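Local coordinates for protein serine hydrolase CCSP0084 (Cycloclasticus sp. P1, PDB 4I3F) that probably hydrolyses carbon-carbon bonds in meta-cleavage products of aromatic degradation, and esters as well, as a serine hydrolase of the alpha/beta hydrolase fold, at residues 155-166 with 218-229. Residues are numbered along the deposited sequence; the frame is centred on the assembly and turned at random.
Sequences FAPTEGLTKGWE and FSGGTKKGIDAF
The indole of W165 is sandwiched: the F218 ring stacks face-to-face on its five-membered ring, centroids 3.7 Å apart and planes at 9°, while L161 CD1 lies against the opposite face. At the indole edge, W165 CZ3 comes 3.6 Å from I226 N; glycine suits position 225, because any CB there would run into CZ3. W165 is a knob seated among T222, G225, I226 and F229, and its NE1 is hydrogen-bonded to S53 OG. With an alanine here, one face of the F218 ring would probably lose its cover, a gap would open beside G225, and S53 OG would lose the indole N-H. Branched I226 serves several partners: CG2 makes a CH-pi contact over the F155 ring, 3.9 Å from its centroid, and CD1 touches F155 CE1 and P157 CA. The two short helices, 159-165 and 222-229, cross at 106° and belong to the largely helical region between strands 142-148 and 243-248, where alpha/beta hydrolases commonly insert their lid. An acidic group suits the N-terminal end of helix 222-229: T222 OG1 donates to E166 OE2 (2.9 Å) on its anti side, 29° out of the carboxylate plane, and T222 N adds a weak bond.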
ATOM      1  N   PHE A 155     -11.977   2.957  12.445  1.00 18.86           N
ATOM      2  CA  PHE A 155     -13.222   2.388  11.924  1.00 17.28           C
ATOM      3  C   PHE A 155     -13.447   0.973  12.447  1.00 19.32           C
ATOM      4  O   PHE A 155     -12.497   0.271  12.824  1.00 18.88           O
ATOM      5  CB  PHE A 155     -13.283   2.416  10.383  1.00 16.11           C
ATOM      6  CG  PHE A 155     -12.222   1.589   9.697  1.00 16.30           C
ATOM      7  CD1 PHE A 155     -12.483   0.280   9.312  1.00 19.26           C
ATOM      8  CD2 PHE A 155     -10.979   2.137   9.405  1.00 18.35           C
ATOM      9  CE1 PHE A 155     -11.520  -0.485   8.664  1.00 19.27           C
ATOM     10  CE2 PHE A 155     -10.008   1.385   8.747  1.00 21.02           C
ATOM     11  CZ  PHE A 155     -10.284   0.067   8.379  1.00 14.94           C
ATOM     12  N   ALA A 156     -14.709   0.555  12.488  1.00 18.19           N
ATOM     13  CA  ALA A 156     -15.018  -0.817  12.869  1.00 17.51           C
ATOM     14  C   ALA A 156     -14.670  -1.745  11.716  1.00 17.98           C
ATOM     15  O   ALA A 156     -14.744  -1.344  10.550  1.00 18.75           O
ATOM     16  CB  ALA A 156     -16.492  -0.960  13.264  1.00 21.74           C
ATOM     17  N   PRO A 157     -14.273  -2.988  12.031  1.00 15.58           N
ATOM     18  CA  PRO A 157     -13.896  -3.914  10.956  1.00 16.97           C
ATOM     19  C   PRO A 157     -14.997  -4.068   9.914  1.00 13.58           C
ATOM     20  O   PRO A 157     -16.174  -4.164  10.269  1.00 17.10           O
ATOM     21  CB  PRO A 157     -13.685  -5.235  11.693  1.00 14.81           C
ATOM     22  CG  PRO A 157     -13.263  -4.824  13.079  1.00 18.79           C
ATOM     23  CD  PRO A 157     -14.015  -3.550  13.371  1.00 17.02           C
ATOM     24  N   THR A 158     -14.603  -4.064   8.644  1.00 12.91           N
ATOM     25  CA  THR A 158     -15.513  -4.296   7.537  1.00 15.42           C
ATOM     26  C   THR A 158     -15.499  -5.781   7.205  1.00 17.82           C
ATOM     27  O   THR A 158     -14.594  -6.508   7.629  1.00 16.56           O
ATOM     28  CB  THR A 158     -15.045  -3.535   6.299  1.00 13.28           C
ATOM     29  OG1 THR A 158     -13.675  -3.866   6.049  1.00 13.36           O
ATOM     30  CG2 THR A 158     -15.155  -2.021   6.520  1.00 13.82           C
ATOM     31  N   GLU A 159     -16.495  -6.229   6.448  1.00 15.16           N
ATOM     32  CA  GLU A 159     -16.544  -7.619   6.008  1.00 16.22           C
ATOM     33  C   GLU A 159     -15.289  -7.927   5.197  1.00 13.32           C
ATOM     34  O   GLU A 159     -14.641  -8.964   5.387  1.00 14.42           O
ATOM     35  CB  GLU A 159     -17.797  -7.862   5.155  1.00 18.23           C
ATOM     36  CG  GLU A 159     -17.941  -9.300   4.638  1.00 13.24           C
ATOM     37  CD  GLU A 159     -19.250  -9.540   3.912  1.00 18.66           C
ATOM     38  OE1 GLU A 159     -19.565 -10.718   3.629  1.00 22.66           O
ATOM     39  OE2 GLU A 159     -19.974  -8.557   3.634  1.00 18.75           O
ATOM     40  N   GLY A 160     -14.939  -7.004   4.310  1.00 14.56           N
ATOM     41  CA  GLY A 160     -13.789  -7.169   3.439  1.00 16.97           C
ATOM     42  C   GLY A 160     -12.471  -7.271   4.178  1.00 18.17           C
ATOM     43  O   GLY A 160     -11.684  -8.194   3.932  1.00 13.95           O
ATOM     44  N   LEU A 161     -12.214  -6.335   5.089  1.00 14.60           N
ATOM     45  CA  LEU A 161     -10.923  -6.336   5.756  1.00 12.14           C
ATOM     46  C   LEU A 161     -10.808  -7.532   6.684  1.00 15.19           C
ATOM     47  O   LEU A 161      -9.720  -8.080   6.863  1.00 17.28           O
ATOM     48  CB  LEU A 161     -10.662  -5.017   6.489  1.00 11.17           C
ATOM     49  CG  LEU A 161      -9.186  -4.772   6.837  1.00 14.03           C
ATOM     50  CD1 LEU A 161      -8.308  -4.707   5.590  1.00 16.33           C
ATOM     51  CD2 LEU A 161      -9.018  -3.515   7.675  1.00 16.72           C
ATOM     52  N   THR A 162     -11.931  -7.951   7.257  1.00 14.15           N
ATOM     53  CA  THR A 162     -11.934  -9.118   8.125  1.00 15.24           C
ATOM     54  C   THR A 162     -11.590 -10.372   7.329  1.00 17.74           C
ATOM     55  O   THR A 162     -10.748 -11.175   7.753  1.00 18.83           O
ATOM     56  CB  THR A 162     -13.278  -9.296   8.823  1.00 20.11           C
ATOM     57  OG1 THR A 162     -13.520  -8.160   9.666  1.00 18.13           O
ATOM     58  CG2 THR A 162     -13.273 -10.561   9.676  1.00 20.92           C
ATOM     59  N   LYS A 163     -12.233 -10.541   6.175  1.00 15.19           N
ATOM     60  CA  LYS A 163     -11.995 -11.736   5.366  1.00 19.79           C
ATOM     61  C   LYS A 163     -10.582 -11.731   4.785  1.00 13.73           C
ATOM     62  O   LYS A 163      -9.989 -12.799   4.561  1.00 18.55           O
ATOM     63  CB  LYS A 163     -13.056 -11.883   4.268  1.00 12.50           C
ATOM     64  CG  LYS A 163     -14.374 -12.463   4.795  1.00 13.82           C
ATOM     65  CD  LYS A 163     -15.542 -12.296   3.816  1.00 16.83           C
ATOM     66  CE  LYS A 163     -16.807 -12.934   4.389  1.00 16.03           C
ATOM     67  NZ  LYS A 163     -17.988 -12.803   3.480  1.00 18.22           N
ATOM     68  N   GLY A 164     -10.045 -10.540   4.547  1.00 12.15           N
ATOM     69  CA  GLY A 164      -8.682 -10.399   4.055  1.00 15.49           C
ATOM     70  C   GLY A 164      -7.621 -10.699   5.106  1.00 22.29           C
ATOM     71  O   GLY A 164      -6.789 -11.596   4.935  1.00 17.03           O
ATOM     72  N   TRP A 165      -7.651  -9.951   6.205  1.00 14.88           N
ATOM     73  CA  TRP A 165      -6.623 -10.084   7.239  1.00 13.28           C
ATOM     74  C   TRP A 165      -6.725 -11.401   8.006  1.00 16.44           C
ATOM     75  O   TRP A 165      -5.741 -11.859   8.599  1.00 21.38           O
ATOM     76  CB  TRP A 165      -6.668  -8.890   8.200  1.00 13.20           C
ATOM     77  CG  TRP A 165      -6.067  -7.629   7.640  1.00 14.76           C
ATOM     78  CD1 TRP A 165      -5.515  -7.451   6.402  1.00 14.98           C
ATOM     79  CD2 TRP A 165      -5.937  -6.365   8.320  1.00 17.85           C
ATOM     80  NE1 TRP A 165      -5.054  -6.150   6.269  1.00 16.15           N
ATOM     81  CE2 TRP A 165      -5.301  -5.470   7.435  1.00 18.39           C
ATOM     82  CE3 TRP A 165      -6.299  -5.909   9.594  1.00 19.27           C
ATOM     83  CZ2 TRP A 165      -5.025  -4.142   7.780  1.00 22.19           C
ATOM     84  CZ3 TRP A 165      -6.019  -4.583   9.934  1.00 16.58           C
ATOM     85  CH2 TRP A 165      -5.391  -3.723   9.032  1.00 21.29           C
ATOM     86  N   GLU A 166      -7.903 -12.024   7.984  1.00 17.35           N
ATOM     87  CA  GLU A 166      -8.093 -13.291   8.682  1.00 20.10           C
ATOM     88  C   GLU A 166      -8.327 -14.438   7.698  1.00 19.72           C
ATOM     89  O   GLU A 166      -8.880 -15.462   8.064  1.00 19.71           O
ATOM     90  CB  GLU A 166      -9.250 -13.176   9.689  1.00 20.88           C
ATOM     91  CG  GLU A 166      -9.101 -11.982  10.645  1.00 27.77           C
ATOM     92  CD  GLU A 166     -10.190 -11.915  11.705  1.00 33.97           C
ATOM     93  OE1 GLU A 166     -10.902 -12.922  11.902  1.00 28.61           O
ATOM     94  OE2 GLU A 166     -10.333 -10.847  12.340  1.00 32.40           O
ATOM     95  N   PHE A 218      -1.218  -9.700  11.760  1.00 17.07           N
ATOM     96  CA  PHE A 218      -2.551  -9.353  12.214  1.00 19.00           C
ATOM     97  C   PHE A 218      -3.046 -10.367  13.232  1.00 24.75           C
ATOM     98  O   PHE A 218      -4.242 -10.644  13.319  1.00 27.38           O
ATOM     99  CB  PHE A 218      -3.497  -9.223  11.014  1.00 23.65           C
ATOM    100  CG  PHE A 218      -2.970  -8.302   9.938  1.00 17.49           C
ATOM    101  CD1 PHE A 218      -2.859  -6.940  10.177  1.00 15.47           C
ATOM    102  CD2 PHE A 218      -2.546  -8.806   8.715  1.00 17.14           C
ATOM    103  CE1 PHE A 218      -2.357  -6.084   9.209  1.00 18.95           C
ATOM    104  CE2 PHE A 218      -2.050  -7.957   7.731  1.00 16.53           C
ATOM    105  CZ  PHE A 218      -1.953  -6.595   7.982  1.00 19.33           C
ATOM    106  N   SER A 219      -2.105 -10.885  14.019  1.00 20.60           N
ATOM    107  CA  SER A 219      -2.383 -11.908  15.026  1.00 23.22           C
ATOM    108  C   SER A 219      -3.316 -11.421  16.138  1.00 25.28           C
ATOM    109  O   SER A 219      -3.959 -12.224  16.815  1.00 28.82           O
ATOM    110  CB  SER A 219      -1.077 -12.418  15.642  1.00 24.80           C
ATOM    111  OG  SER A 219      -0.361 -11.367  16.262  1.00 27.85           O
ATOM    112  N   GLY A 220      -3.394 -10.108  16.322  1.00 24.86           N
ATOM    113  CA  GLY A 220      -4.259  -9.549  17.344  1.00 27.69           C
ATOM    114  C   GLY A 220      -5.697  -9.444  16.875  1.00 27.13           C
ATOM    115  O   GLY A 220      -6.586  -9.090  17.651  1.00 34.39           O
ATOM    116  N   GLY A 221      -5.923  -9.749  15.602  1.00 25.93           N
ATOM    117  CA  GLY A 221      -7.254  -9.651  15.025  1.00 31.55           C
ATOM    118  C   GLY A 221      -7.423  -8.377  14.226  1.00 24.32           C
ATOM    119  O   GLY A 221      -6.557  -7.504  14.269  1.00 25.16           O
ATOM    120  N   THR A 222      -8.540  -8.257  13.507  1.00 21.00           N
ATOM    121  CA  THR A 222      -8.762  -7.106  12.626  1.00 15.39           C
ATOM    122  C   THR A 222      -8.886  -5.785  13.389  1.00 17.29           C
ATOM    123  O   THR A 222      -8.289  -4.784  12.994  1.00 18.26           O
ATOM    124  CB  THR A 222      -9.974  -7.322  11.682  1.00 17.53           C
ATOM    125  OG1 THR A 222      -9.721  -8.454  10.836  1.00 21.92           O
ATOM    126  CG2 THR A 222     -10.202  -6.108  10.796  1.00 18.17           C
ATOM    127  N   LYS A 223      -9.645  -5.775  14.483  1.00 20.96           N
ATOM    128  CA  LYS A 223      -9.822  -4.537  15.246  1.00 20.36           C
ATOM    129  C   LYS A 223      -8.497  -4.008  15.804  1.00 22.04           C
ATOM    130  O   LYS A 223      -8.189  -2.823  15.662  1.00 21.74           O
ATOM    131  CB  LYS A 223     -10.851  -4.715  16.364  1.00 26.39           C
ATOM    132  CG  LYS A 223     -10.939  -3.519  17.297  1.00 33.19           C
ATOM    133  CD  LYS A 223     -12.147  -3.596  18.217  1.00 36.49           C
ATOM    134  CE  LYS A 223     -12.012  -2.599  19.361  1.00 38.48           C
ATOM    135  NZ  LYS A 223     -11.620  -1.238  18.883  1.00 39.99           N
ATOM    136  N   LYS A 224      -7.704  -4.879  16.420  1.00 22.63           N
ATOM    137  CA  LYS A 224      -6.410  -4.444  16.937  1.00 17.09           C
ATOM    138  C   LYS A 224      -5.474  -3.976  15.819  1.00 16.31           C
ATOM    139  O   LYS A 224      -4.661  -3.065  16.021  1.00 19.24           O
ATOM    140  CB  LYS A 224      -5.751  -5.538  17.775  1.00 27.18           C
ATOM    141  CG  LYS A 224      -6.353  -5.682  19.157  1.00 36.40           C
ATOM    142  CD  LYS A 224      -5.300  -6.118  20.161  1.00 39.42           C
ATOM    143  CE  LYS A 224      -5.734  -5.831  21.596  1.00 51.13           C
ATOM    144  NZ  LYS A 224      -6.562  -6.929  22.169  1.00 52.90           N
ATOM    145  N   GLY A 225      -5.597  -4.590  14.644  1.00 19.57           N
ATOM    146  CA  GLY A 225      -4.812  -4.186  13.487  1.00 15.64           C
ATOM    147  C   GLY A 225      -5.193  -2.795  12.999  1.00 15.26           C
ATOM    148  O   GLY A 225      -4.326  -1.953  12.740  1.00 16.16           O
ATOM    149  N   ILE A 226      -6.494  -2.551  12.865  1.00 12.88           N
ATOM    150  CA  ILE A 226      -6.982  -1.226  12.478  1.00 14.89           C
ATOM    151  C   ILE A 226      -6.540  -0.145  13.479  1.00 14.10           C
ATOM    152  O   ILE A 226      -6.006   0.910  13.088  1.00 13.40           O
ATOM    153  CB  ILE A 226      -8.520  -1.226  12.389  1.00 15.23           C
ATOM    154  CG1 ILE A 226      -8.991  -2.135  11.252  1.00 14.65           C
ATOM    155  CG2 ILE A 226      -9.069   0.197  12.194  1.00 14.85           C
ATOM    156  CD1 ILE A 226     -10.469  -2.490  11.328  1.00 14.52           C
ATOM    157  N   ASP A 227      -6.775  -0.405  14.760  1.00 17.87           N
ATOM    158  CA  ASP A 227      -6.471   0.567  15.801  1.00 22.75           C
ATOM    159  C   ASP A 227      -4.971   0.896  15.850  1.00 24.49           C
ATOM    160  O   ASP A 227      -4.586   2.034  16.093  1.00 19.51           O
ATOM    161  CB  ASP A 227      -6.973   0.066  17.161  1.00 23.37           C
ATOM    162  CG  ASP A 227      -8.462  -0.280  17.153  1.00 26.66           C
ATOM    163  OD1 ASP A 227      -9.146   0.026  16.155  1.00 24.41           O
ATOM    164  OD2 ASP A 227      -8.957  -0.854  18.150  1.00 31.12           O
ATOM    165  N   ALA A 228      -4.138  -0.107  15.594  1.00 21.44           N
ATOM    166  CA  ALA A 228      -2.682   0.061  15.574  1.00 20.56           C
ATOM    167  C   ALA A 228      -2.179   1.091  14.562  1.00 14.41           C
ATOM    168  O   ALA A 228      -1.127   1.701  14.774  1.00 18.41           O
ATOM    169  CB  ALA A 228      -1.999  -1.279  15.348  1.00 17.73           C
ATOM    170  N   PHE A 229      -2.913   1.282  13.467  1.00 14.10           N
ATOM    171  CA  PHE A 229      -2.515   2.233  12.425  1.00 15.06           C
ATOM    172  C   PHE A 229      -2.943   3.677  12.705  1.00 12.42           C
ATOM    173  O   PHE A 229      -2.467   4.604  12.056  1.00 16.54           O
ATOM    174  CB  PHE A 229      -3.097   1.813  11.075  1.00 18.18           C
ATOM    175  CG  PHE A 229      -2.301   0.756  10.367  1.00 17.43           C
ATOM    176  CD1 PHE A 229      -2.734  -0.560  10.360  1.00 17.24           C
ATOM    177  CD2 PHE A 229      -1.131   1.085   9.684  1.00 14.23           C
ATOM    178  CE1 PHE A 229      -2.017  -1.533   9.697  1.00 18.47           C
ATOM    179  CE2 PHE A 229      -0.400   0.108   9.022  1.00 13.48           C
ATOM    180  CZ  PHE A 229      -0.853  -1.198   9.026  1.00 17.78           C
TER
HETATM  181  O   HOH W   1     -10.272   2.216  15.258  1.00 21.59           O
HETATM  182  O   HOH W   2     -11.516  -1.262  14.777  1.00 27.58           O
HETATM  183  O   HOH W   3      -5.785 -12.088  11.567  1.00 41.38           O